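Local coordinates for StiE protein (Stigmatella aurantiaca, PDB 6ECX) that probably methylates an oxygen of a growing polyketide through the domain modelled here, the S-adenosylmethionine-dependent O-methyltransferase of a larger multifunctional polyketide synthase, at residues A[13-18]-A[269-274]; A[78-83]-A[285-290]; A[164-169]-A[191-196]. One frame throughout, in Å; residues are numbered along the deposited sequence.

How the contacts relate
Close to the N terminus, helix 11-19 supplies 13-18, which waits for 269-274 on helix 263-280, so contact 1 closes a loop of 250 residues. Helix 64-80 comes next; its last turn and the residues just after it, 78-83, meet strand 283-292 in contact 2, and because that strand follows helix 263-280 in the chain, contacts 1 and 2 cross. Contact 3, between 164-169 and 191-196, closes a short loop lying within both. It also sits between them in space. Helix 11-19 packs on it from contact 1, while strands 187-196 and 283-292 are neighbours in the central sheet and join it to contact 2. Contacts 1 and 2 do not touch.

Contact 1: A[13-18]-A[269-274]; sequences ASFYDS and GSYENV
F15 and Y271 carry this contact, meeting rim to rim where 13-18 and 269-274 run roughly antiparallel, the axes of these short helical segments 8.7 Å apart at closest and 147° between their directions. Neither ring lies over the other's face. The planes are inclined at 53° and the centroids sit 5.6 Å apart, so this is not a stack; the rims touch, F15 CD1 standing 3.3 Å from Y271 CE1, a tight fit. Y271 leaves its own helix across the line to its neighbour, but with CG anti to its carbonyl carbon (chi1 -64°) the ring swings over until its CD1-CE1 side meets the phenylalanine. F268 packs edge-to-face with the same tyrosine ring. F15 is hemmed in further along: V274 brings CG2 to within 3.6 Å of F15 CB, meeting the base of the side chain rather than the ring tip. On its own helix F15 lays CE2 above one face of the Y16 ring, toward its rim, and F194 of strand 187-196 meets the F15 ring as well. The side chain of F15 is about 6 Å from the bound S-adenosylmethionine.

Beside the aromatic pair the helices come closest at F15 and S270, whose CA atoms are 5.1 Å apart. Small groups meet there: CB of S18 lies 3.8 Å from CB of S270. The hydroxyl of S270 lies 3.1 Å from the backbone O of S14, but it also reaches R266 O in its own helix. One proton cannot fully serve both acceptors, so the link to S14 is not settled.

What holds the two helices, then, is mostly the fit and apolar burial of F15, Y271 and V274, to which the serine hydroxyl adds at most a shared bond.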
loop_
_atom_site.group_PDB
_atom_site.type_symbol
_atom_site.label_atom_id
_atom_site.label_comp_id
_atom_site.label_asym_id
_atom_site.label_seq_id
_atom_site.Cartn_x
_atom_site.Cartn_y
_atom_site.Cartn_z
ATOM N N ALA A 13 -5.503 -13.706 1.027
ATOM C CA ALA A 13 -4.229 -14.370 1.286
ATOM C C ALA A 13 -3.575 -14.888 0.007
ATOM O O ALA A 13 -2.344 -14.964 -0.062
ATOM C CB ALA A 13 -4.430 -15.510 2.284
ATOM N N SER A 14 -4.368 -15.241 -1.012
ATOM C CA SER A 14 -3.797 -15.794 -2.240
ATOM C C SER A 14 -3.069 -14.736 -3.058
ATOM O O SER A 14 -2.086 -15.049 -3.739
ATOM C CB SER A 14 -4.890 -16.448 -3.085
ATOM O OG SER A 14 -5.463 -17.549 -2.408
ATOM N N PHE A 15 -3.542 -13.490 -3.017
ATOM C CA PHE A 15 -2.882 -12.412 -3.748
ATOM C C PHE A 15 -1.542 -12.055 -3.115
ATOM O O PHE A 15 -0.581 -11.727 -3.821
ATOM C CB PHE A 15 -3.807 -11.194 -3.806
ATOM C CG PHE A 15 -3.089 -9.874 -3.925
ATOM C CD1 PHE A 15 -2.678 -9.398 -5.159
ATOM C CD2 PHE A 15 -2.855 -9.091 -2.804
ATOM C CE1 PHE A 15 -2.027 -8.179 -5.269
ATOM C CE2 PHE A 15 -2.204 -7.874 -2.910
ATOM C CZ PHE A 15 -1.793 -7.416 -4.144
ATOM N N TYR A 16 -1.458 -12.114 -1.786
ATOM C CA TYR A 16 -0.227 -11.749 -1.099
ATOM C C TYR A 16 0.829 -12.845 -1.194
ATOM O O TYR A 16 2.029 -12.550 -1.158
ATOM C CB TYR A 16 -0.539 -11.402 0.359
ATOM C CG TYR A 16 -1.059 -9.990 0.548
ATOM C CD1 TYR A 16 -0.370 -8.902 0.023
ATOM C CD2 TYR A 16 -2.244 -9.744 1.233
ATOM C CE1 TYR A 16 -0.833 -7.607 0.189
ATOM C CE2 TYR A 16 -2.721 -8.448 1.398
ATOM C CZ TYR A 16 -2.006 -7.388 0.875
ATOM O OH TYR A 16 -2.462 -6.104 1.032
ATOM N N ASP A 17 0.414 -14.108 -1.318
ATOM C CA ASP A 17 1.375 -15.163 -1.623
ATOM C C ASP A 17 1.952 -14.998 -3.023
ATOM O O ASP A 17 3.090 -15.406 -3.279
ATOM C CB ASP A 17 0.718 -16.535 -1.479
ATOM C CG ASP A 17 0.317 -16.841 -0.052
ATOM O OD1 ASP A 17 1.042 -16.420 0.875
ATOM O OD2 ASP A 17 -0.723 -17.506 0.143
ATOM N N SER A 18 1.184 -14.399 -3.934
ATOM C CA SER A 18 1.672 -14.159 -5.286
ATOM C C SER A 18 2.798 -13.131 -5.292
ATOM O O SER A 18 3.824 -13.323 -5.957
ATOM C CB SER A 18 0.517 -13.702 -6.178
ATOM O OG SER A 18 0.066 -12.405 -5.827
ATOM N N GLY A 269 -2.695 -15.332 -11.960
ATOM C CA GLY A 269 -4.030 -15.838 -11.702
ATOM C C GLY A 269 -4.609 -15.296 -10.407
ATOM O O GLY A 269 -5.810 -15.020 -10.325
ATOM N N SER A 270 -3.768 -15.123 -9.381
ATOM C CA SER A 270 -4.240 -14.523 -8.137
ATOM C C SER A 270 -4.750 -13.109 -8.362
ATOM O O SER A 270 -5.598 -12.625 -7.604
ATOM C CB SER A 270 -3.126 -14.512 -7.086
ATOM O OG SER A 270 -2.850 -15.816 -6.607
ATOM N N TYR A 271 -4.246 -12.435 -9.398
ATOM C CA TYR A 271 -4.669 -11.071 -9.679
ATOM C C TYR A 271 -6.040 -11.023 -10.348
ATOM O O TYR A 271 -6.818 -10.098 -10.081
ATOM C CB TYR A 271 -3.619 -10.368 -10.545
ATOM C CG TYR A 271 -2.274 -10.187 -9.861
ATOM C CD1 TYR A 271 -2.136 -10.358 -8.487
ATOM C CD2 TYR A 271 -1.144 -9.839 -10.591
ATOM C CE1 TYR A 271 -0.909 -10.192 -7.862
ATOM C CE2 TYR A 271 0.087 -9.670 -9.973
ATOM C CZ TYR A 271 0.197 -9.846 -8.608
ATOM O OH TYR A 271 1.414 -9.682 -7.985
ATOM N N GLU A 272 -6.365 -12.002 -11.202
ATOM C CA GLU A 272 -7.695 -12.021 -11.804
ATOM C C GLU A 272 -8.771 -12.368 -10.775
ATOM O O GLU A 272 -9.899 -11.872 -10.873
ATOM C CB GLU A 272 -7.738 -12.994 -12.990
ATOM C CG GLU A 272 -7.804 -14.468 -12.615
ATOM C CD GLU A 272 -7.687 -15.401 -13.810
ATOM O OE1 GLU A 272 -7.970 -14.967 -14.948
ATOM O OE2 GLU A 272 -7.310 -16.576 -13.609
ATOM N N ASN A 273 -8.447 -13.205 -9.783
ATOM C CA ASN A 273 -9.403 -13.474 -8.712
ATOM C C ASN A 273 -9.641 -12.233 -7.863
ATOM O O ASN A 273 -10.724 -12.065 -7.291
ATOM C CB ASN A 273 -8.911 -14.625 -7.840
ATOM C CG ASN A 273 -8.780 -15.915 -8.607
ATOM O OD1 ASN A 273 -9.563 -16.190 -9.516
ATOM N ND2 ASN A 273 -7.780 -16.714 -8.255
ATOM N N VAL A 274 -8.643 -11.358 -7.767
ATOM C CA VAL A 274 -8.849 -10.090 -7.085
ATOM C C VAL A 274 -9.779 -9.195 -7.900
ATOM O O VAL A 274 -10.600 -8.460 -7.339
ATOM C CB VAL A 274 -7.488 -9.431 -6.792
ATOM C CG1 VAL A 274 -7.652 -7.975 -6.376
ATOM C CG2 VAL A 274 -6.764 -10.199 -5.686
#

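Contact 2: A[78-83]-A[285-290]; sequences RVLFRA and YVLFHV
The polar side of the contact belongs to R82, which reaches over L287 to the strand backbone. Its NH2 donates to L287 O (3.2 Å, 144°), arriving tilted from both the carbonyl and the guanidinium plane, while NH1 turns back to V79 O at 2.8 Å in a straighter bond, 162°. V79 O also takes the amide of R82, from the opposite face of its plane. CG of R82 is wedged between backbone N and carbonyl carbon (chi1 61°); from there the chain runs extended to NE. A salt bridge from NH2 to D230 steadies the guanidinium further, and a water donates to L80 O and, weakly, to F288 O, with a weak bond from R82 NH1.

Strand 283-292 runs antiparallel between 187-196 and 226-233, the reversed strand that marks the class I methyltransferase (Rossmann-like) sheet, and the end of helix 64-80 packs against it here.

Apolar contacts centre on L287, which points at the helix. Its CD1 meets V79 CG1 at 3.6 Å, and L80 closes in on it with CD2 3.9 Å from L287 CB; both neighbours cross it at about a right angle.

Past the helix end, A83 makes a CH-pi contact: CB sits over one face of the H289 imidazole, 3.7 Å from the ring centroid and displaced toward NE2.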
loop_
_atom_site.group_PDB
_atom_site.type_symbol
_atom_site.label_atom_id
_atom_site.label_comp_id
_atom_site.label_asym_id
_atom_site.label_seq_id
_atom_site.Cartn_x
_atom_site.Cartn_y
_atom_site.Cartn_z
ATOM N N ARG A 78 -1.727 10.276 -4.594
ATOM C CA ARG A 78 -2.366 11.553 -4.287
ATOM C C ARG A 78 -3.492 11.356 -3.279
ATOM O O ARG A 78 -3.583 12.084 -2.288
ATOM C CB ARG A 78 -2.888 12.219 -5.568
ATOM C CG ARG A 78 -3.366 13.670 -5.376
ATOM C CD ARG A 78 -3.928 14.259 -6.676
ATOM N NE ARG A 78 -5.171 13.593 -7.064
ATOM C CZ ARG A 78 -6.384 14.035 -6.747
ATOM N NH1 ARG A 78 -6.521 15.154 -6.046
ATOM N NH2 ARG A 78 -7.458 13.354 -7.124
ATOM N N VAL A 79 -4.305 10.316 -3.473
ATOM C CA VAL A 79 -5.414 10.061 -2.555
ATOM C C VAL A 79 -4.905 9.544 -1.208
ATOM O O VAL A 79 -5.400 9.954 -0.147
ATOM C CB VAL A 79 -6.426 9.096 -3.188
ATOM C CG1 VAL A 79 -7.602 8.868 -2.239
ATOM C CG2 VAL A 79 -6.907 9.643 -4.531
ATOM N N LEU A 80 -3.916 8.638 -1.227
ATOM C CA LEU A 80 -3.314 8.142 0.013
ATOM C C LEU A 80 -2.810 9.266 0.910
ATOM O O LEU A 80 -2.908 9.178 2.138
ATOM C CB LEU A 80 -2.156 7.196 -0.307
ATOM C CG LEU A 80 -2.542 5.742 -0.562
ATOM C CD1 LEU A 80 -1.460 5.023 -1.380
ATOM C CD2 LEU A 80 -2.729 5.076 0.796
ATOM N N PHE A 81 -2.217 10.299 0.324
ATOM C CA PHE A 81 -1.617 11.390 1.085
ATOM C C PHE A 81 -2.561 12.576 1.247
ATOM O O PHE A 81 -2.108 13.653 1.622
ATOM C CB PHE A 81 -0.331 11.869 0.403
ATOM C CG PHE A 81 0.865 10.996 0.654
ATOM C CD1 PHE A 81 1.735 11.272 1.700
ATOM C CD2 PHE A 81 1.142 9.924 -0.184
ATOM C CE1 PHE A 81 2.855 10.477 1.915
ATOM C CE2 PHE A 81 2.255 9.132 0.017
ATOM C CZ PHE A 81 3.114 9.397 1.063
ATOM N N ARG A 82 -3.857 12.401 0.948
ATOM C CA ARG A 82 -4.789 13.521 0.847
ATOM C C ARG A 82 -4.774 14.431 2.072
ATOM O O ARG A 82 -5.002 15.642 1.953
ATOM C CB ARG A 82 -6.214 12.991 0.625
ATOM C CG ARG A 82 -6.726 12.107 1.785
ATOM C CD ARG A 82 -7.952 11.299 1.323
ATOM N NE ARG A 82 -8.425 10.387 2.367
ATOM C CZ ARG A 82 -7.909 9.179 2.600
ATOM N NH1 ARG A 82 -6.898 8.720 1.863
ATOM N NH2 ARG A 82 -8.408 8.422 3.569
ATOM N N ALA A 83 -4.562 13.878 3.251
ATOM C CA ALA A 83 -4.721 14.651 4.473
ATOM C C ALA A 83 -3.396 15.059 5.091
ATOM O O ALA A 83 -3.403 15.790 6.086
ATOM C CB ALA A 83 -5.541 13.860 5.499
ATOM N N TYR A 285 -10.399 -2.495 -1.681
ATOM C CA TYR A 285 -9.065 -1.926 -1.644
ATOM C C TYR A 285 -9.203 -0.534 -1.048
ATOM O O TYR A 285 -9.867 0.332 -1.630
ATOM C CB TYR A 285 -8.458 -1.876 -3.037
ATOM C CG TYR A 285 -7.002 -1.505 -3.068
ATOM C CD1 TYR A 285 -6.612 -0.181 -3.142
ATOM C CD2 TYR A 285 -6.014 -2.476 -3.041
ATOM C CE1 TYR A 285 -5.291 0.177 -3.194
ATOM C CE2 TYR A 285 -4.672 -2.125 -3.082
ATOM C CZ TYR A 285 -4.325 -0.792 -3.163
ATOM O OH TYR A 285 -3.012 -0.419 -3.217
ATOM N N VAL A 286 -8.612 -0.328 0.117
ATOM C CA VAL A 286 -8.970 0.807 0.963
ATOM C C VAL A 286 -7.722 1.614 1.273
ATOM O O VAL A 286 -6.653 1.048 1.527
ATOM C CB VAL A 286 -9.660 0.335 2.260
ATOM C CG1 VAL A 286 -9.906 1.519 3.182
ATOM C CG2 VAL A 286 -10.981 -0.385 1.921
ATOM N N LEU A 287 -7.854 2.938 1.244
ATOM C CA LEU A 287 -6.750 3.838 1.543
ATOM C C LEU A 287 -7.065 4.472 2.906
ATOM O O LEU A 287 -7.928 5.353 3.007
ATOM C CB LEU A 287 -6.591 4.876 0.432
ATOM C CG LEU A 287 -6.626 4.341 -1.013
ATOM C CD1 LEU A 287 -6.526 5.471 -2.027
ATOM C CD2 LEU A 287 -5.519 3.318 -1.259
ATOM N N PHE A 288 -6.363 3.997 3.941
ATOM C CA PHE A 288 -6.613 4.350 5.332
ATOM C C PHE A 288 -5.856 5.624 5.690
ATOM O O PHE A 288 -4.672 5.764 5.362
ATOM C CB PHE A 288 -6.142 3.249 6.287
ATOM C CG PHE A 288 -6.786 1.890 6.075
ATOM C CD1 PHE A 288 -6.335 1.036 5.069
ATOM C CD2 PHE A 288 -7.771 1.435 6.939
ATOM C CE1 PHE A 288 -6.897 -0.221 4.906
ATOM C CE2 PHE A 288 -8.336 0.184 6.789
ATOM C CZ PHE A 288 -7.902 -0.650 5.767
ATOM N N HIS A 289 -6.521 6.532 6.398
ATOM C CA HIS A 289 -5.833 7.619 7.092
ATOM C C HIS A 289 -6.106 7.466 8.585
ATOM O O HIS A 289 -7.260 7.550 9.018
ATOM C CB HIS A 289 -6.293 8.992 6.597
ATOM C CG HIS A 289 -5.517 10.132 7.184
ATOM N ND1 HIS A 289 -5.934 10.817 8.305
ATOM C CD2 HIS A 289 -4.335 10.685 6.825
ATOM C CE1 HIS A 289 -5.048 11.748 8.610
ATOM N NE2 HIS A 289 -4.070 11.693 7.723
ATOM N N VAL A 290 -5.045 7.255 9.359
ATOM C CA VAL A 290 -5.111 6.859 10.760
ATOM C C VAL A 290 -4.269 7.837 11.572
ATOM O O VAL A 290 -3.215 8.292 11.109
ATOM C CB VAL A 290 -4.592 5.410 10.920
ATOM C CG1 VAL A 290 -4.561 4.958 12.380
ATOM C CG2 VAL A 290 -5.437 4.446 10.035
HETATM O O HOH W 1 -4.751 7.300 3.034
#

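Contact 3: A[164-169]-A[191-196]; sequences EVAGLI and MADFVA. With SAM (S-adenosylmethionine), chain B.
E164 N donates to A192 O (2.8 Å, 155°), carrying the pairing of parallel strands 157-163 and 187-196 one residue further before the chain, with positive phi and psi at E164, turns away into the short 3-10 turn 166-168. D193 does the side-chain work. Its CB does not point straight at the loop, yet the carboxylate reaches it: OD2 takes the amide of G167 at 2.8 Å on its syn side, in a bent bond of 130°. OD1 uses its anti lone pair for F194 N, also 2.8 Å away, and is further bonded to the hydroxyl of Y16 on helix 11-19. A water held by A166 N lies against OD2. Beside this, CB of A166 rests on the methyl CE of M191 at 4.0 Å.

The other side of the loop faces S-adenosylmethionine. V165 sets CG1 3.7 Å from the ribose O4', and I169 CG1 comes within 3.4 Å of the adenine N6. CB of E164 points away from 191-196, and the chain beyond CG is extended; OE1 is hydrogen-bonded to Y285 OH, and OE2 stands 3.9 Å from CE, the cofactor's transferable methyl.

The buried carboxylate of D193 thus accepts from two backbone amides and is hydrogen-bonded to the Y16 hydroxyl, which would probably favour its ionised form, and it pins to the sheet the turn that lines the cofactor pocket.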
loop_
_atom_site.group_PDB
_atom_site.type_symbol
_atom_site.label_atom_id
_atom_site.label_comp_id
_atom_site.label_asym_id
_atom_site.label_seq_id
_atom_site.Cartn_x
_atom_site.Cartn_y
_atom_site.Cartn_z
ATOM N N GLU A 164 0.332 -1.715 0.770
ATOM C CA GLU A 164 0.283 -3.140 0.442
ATOM C C GLU A 164 1.386 -3.916 1.167
ATOM O O GLU A 164 2.136 -4.689 0.565
ATOM C CB GLU A 164 0.365 -3.348 -1.069
ATOM C CG GLU A 164 -0.786 -2.766 -1.861
ATOM C CD GLU A 164 -0.688 -3.084 -3.349
ATOM O OE1 GLU A 164 -1.348 -2.394 -4.154
ATOM O OE2 GLU A 164 0.051 -4.027 -3.711
ATOM N N VAL A 165 1.486 -3.695 2.478
ATOM C CA VAL A 165 2.523 -4.332 3.288
ATOM C C VAL A 165 1.902 -5.102 4.448
ATOM O O VAL A 165 2.166 -6.295 4.632
ATOM C CB VAL A 165 3.534 -3.297 3.823
ATOM C CG1 VAL A 165 4.636 -4.012 4.590
ATOM C CG2 VAL A 165 4.099 -2.450 2.693
ATOM N N ALA A 166 1.087 -4.413 5.250
ATOM C CA ALA A 166 0.530 -5.034 6.451
ATOM C C ALA A 166 -0.191 -6.337 6.125
ATOM O O ALA A 166 -0.149 -7.291 6.911
ATOM C CB ALA A 166 -0.414 -4.056 7.169
ATOM N N GLY A 167 -0.835 -6.406 4.956
ATOM C CA GLY A 167 -1.527 -7.626 4.570
ATOM C C GLY A 167 -0.622 -8.831 4.396
ATOM O O GLY A 167 -1.105 -9.972 4.403
ATOM N N LEU A 168 0.683 -8.605 4.240
ATOM C CA LEU A 168 1.675 -9.649 4.018
ATOM C C LEU A 168 2.325 -10.146 5.300
ATOM O O LEU A 168 3.117 -11.096 5.244
ATOM C CB LEU A 168 2.782 -9.125 3.098
ATOM C CG LEU A 168 2.605 -9.131 1.585
ATOM C CD1 LEU A 168 3.549 -8.136 0.933
ATOM C CD2 LEU A 168 2.869 -10.519 1.053
ATOM N N ILE A 169 2.045 -9.512 6.433
ATOM C CA ILE A 169 2.780 -9.721 7.673
ATOM C C ILE A 169 1.886 -10.525 8.612
ATOM O O ILE A 169 0.839 -10.025 9.054
ATOM C CB ILE A 169 3.216 -8.387 8.299
ATOM C CG1 ILE A 169 4.236 -7.707 7.381
ATOM C CG2 ILE A 169 3.800 -8.617 9.684
ATOM C CD1 ILE A 169 4.751 -6.350 7.857
ATOM N N MET A 191 -2.130 3.848 4.963
ATOM C CA MET A 191 -1.971 2.489 4.487
ATOM C C MET A 191 -2.875 2.271 3.296
ATOM O O MET A 191 -3.956 2.856 3.205
ATOM C CB MET A 191 -2.319 1.462 5.560
ATOM C CG MET A 191 -1.264 1.277 6.607
ATOM S SD MET A 191 -1.890 0.150 7.849
ATOM C CE MET A 191 -2.924 -0.930 6.873
ATOM N N ALA A 192 -2.396 1.456 2.362
ATOM C CA ALA A 192 -3.235 0.859 1.340
ATOM C C ALA A 192 -3.279 -0.633 1.631
ATOM O O ALA A 192 -2.225 -1.265 1.778
ATOM C CB ALA A 192 -2.681 1.137 -0.063
ATOM N N ASP A 193 -4.485 -1.179 1.757
ATOM C CA ASP A 193 -4.629 -2.599 2.047
ATOM C C ASP A 193 -6.073 -3.017 1.797
ATOM O O ASP A 193 -6.919 -2.212 1.395
ATOM C CB ASP A 193 -4.181 -2.939 3.466
ATOM C CG ASP A 193 -3.363 -4.221 3.510
ATOM O OD1 ASP A 193 -3.832 -5.234 2.969
ATOM O OD2 ASP A 193 -2.241 -4.206 4.050
ATOM N N PHE A 194 -6.331 -4.302 2.011
ATOM C CA PHE A 194 -7.612 -4.915 1.700
ATOM C C PHE A 194 -8.464 -5.098 2.945
ATOM O O PHE A 194 -7.958 -5.445 4.018
ATOM C CB PHE A 194 -7.410 -6.272 1.040
ATOM C CG PHE A 194 -6.785 -6.185 -0.303
ATOM C CD1 PHE A 194 -7.566 -5.968 -1.431
ATOM C CD2 PHE A 194 -5.413 -6.309 -0.446
ATOM C CE1 PHE A 194 -6.987 -5.879 -2.680
ATOM C CE2 PHE A 194 -4.824 -6.232 -1.695
ATOM C CZ PHE A 194 -5.609 -6.017 -2.814
ATOM N N VAL A 195 -9.766 -4.894 2.775
ATOM C CA VAL A 195 -10.779 -5.208 3.772
ATOM C C VAL A 195 -11.649 -6.320 3.191
ATOM O O VAL A 195 -12.190 -6.177 2.087
ATOM C CB VAL A 195 -11.621 -3.972 4.129
ATOM C CG1 VAL A 195 -12.799 -4.373 5.022
ATOM C CG2 VAL A 195 -10.758 -2.895 4.810
ATOM N N ALA A 196 -11.766 -7.433 3.911
ATOM C CA ALA A 196 -12.686 -8.490 3.508
ATOM C C ALA A 196 -14.090 -8.179 4.017
ATOM O O ALA A 196 -14.272 -7.885 5.197
ATOM C CB ALA A 196 -12.231 -9.841 4.052
HETATM N N SAM B . 5.328 -0.181 -0.463
HETATM C CA SAM B . 6.075 -0.493 -1.675
HETATM C C SAM B . 5.377 0.074 -2.904
HETATM O O SAM B . 4.221 0.475 -2.802
HETATM O OXT SAM B . 5.933 0.154 -4.004
HETATM C CB SAM B . 6.247 -1.996 -1.810
HETATM C CG SAM B . 4.959 -2.797 -1.672
HETATM S SD SAM B . 5.266 -4.542 -2.058
HETATM C CE SAM B . 3.658 -5.029 -2.737
HETATM C "C5'" SAM B . 5.366 -5.300 -0.417
HETATM C "C4'" SAM B . 6.642 -4.916 0.335
HETATM O "O4'" SAM B . 6.583 -5.261 1.711
HETATM C "C3'" SAM B . 7.923 -5.557 -0.187
HETATM O "O3'" SAM B . 8.879 -4.514 -0.258
HETATM C "C2'" SAM B . 8.345 -6.534 0.903
HETATM O "O2'" SAM B . 9.743 -6.717 1.015
HETATM C "C1'" SAM B . 7.812 -5.821 2.137
HETATM N N9 SAM B . 7.587 -6.665 3.328
HETATM C C8 SAM B . 6.789 -7.781 3.397
HETATM N N7 SAM B . 6.815 -8.248 4.672
HETATM C C5 SAM B . 7.622 -7.458 5.416
HETATM C C6 SAM B . 7.996 -7.480 6.747
HETATM N N6 SAM B . 7.545 -8.425 7.571
HETATM N N1 SAM B . 8.852 -6.508 7.240
HETATM C C2 SAM B . 9.324 -5.514 6.414
HETATM N N3 SAM B . 8.941 -5.501 5.090
HETATM C C4 SAM B . 8.111 -6.453 4.587
HETATM O O HOH W 2 -0.308 -2.115 4.177
#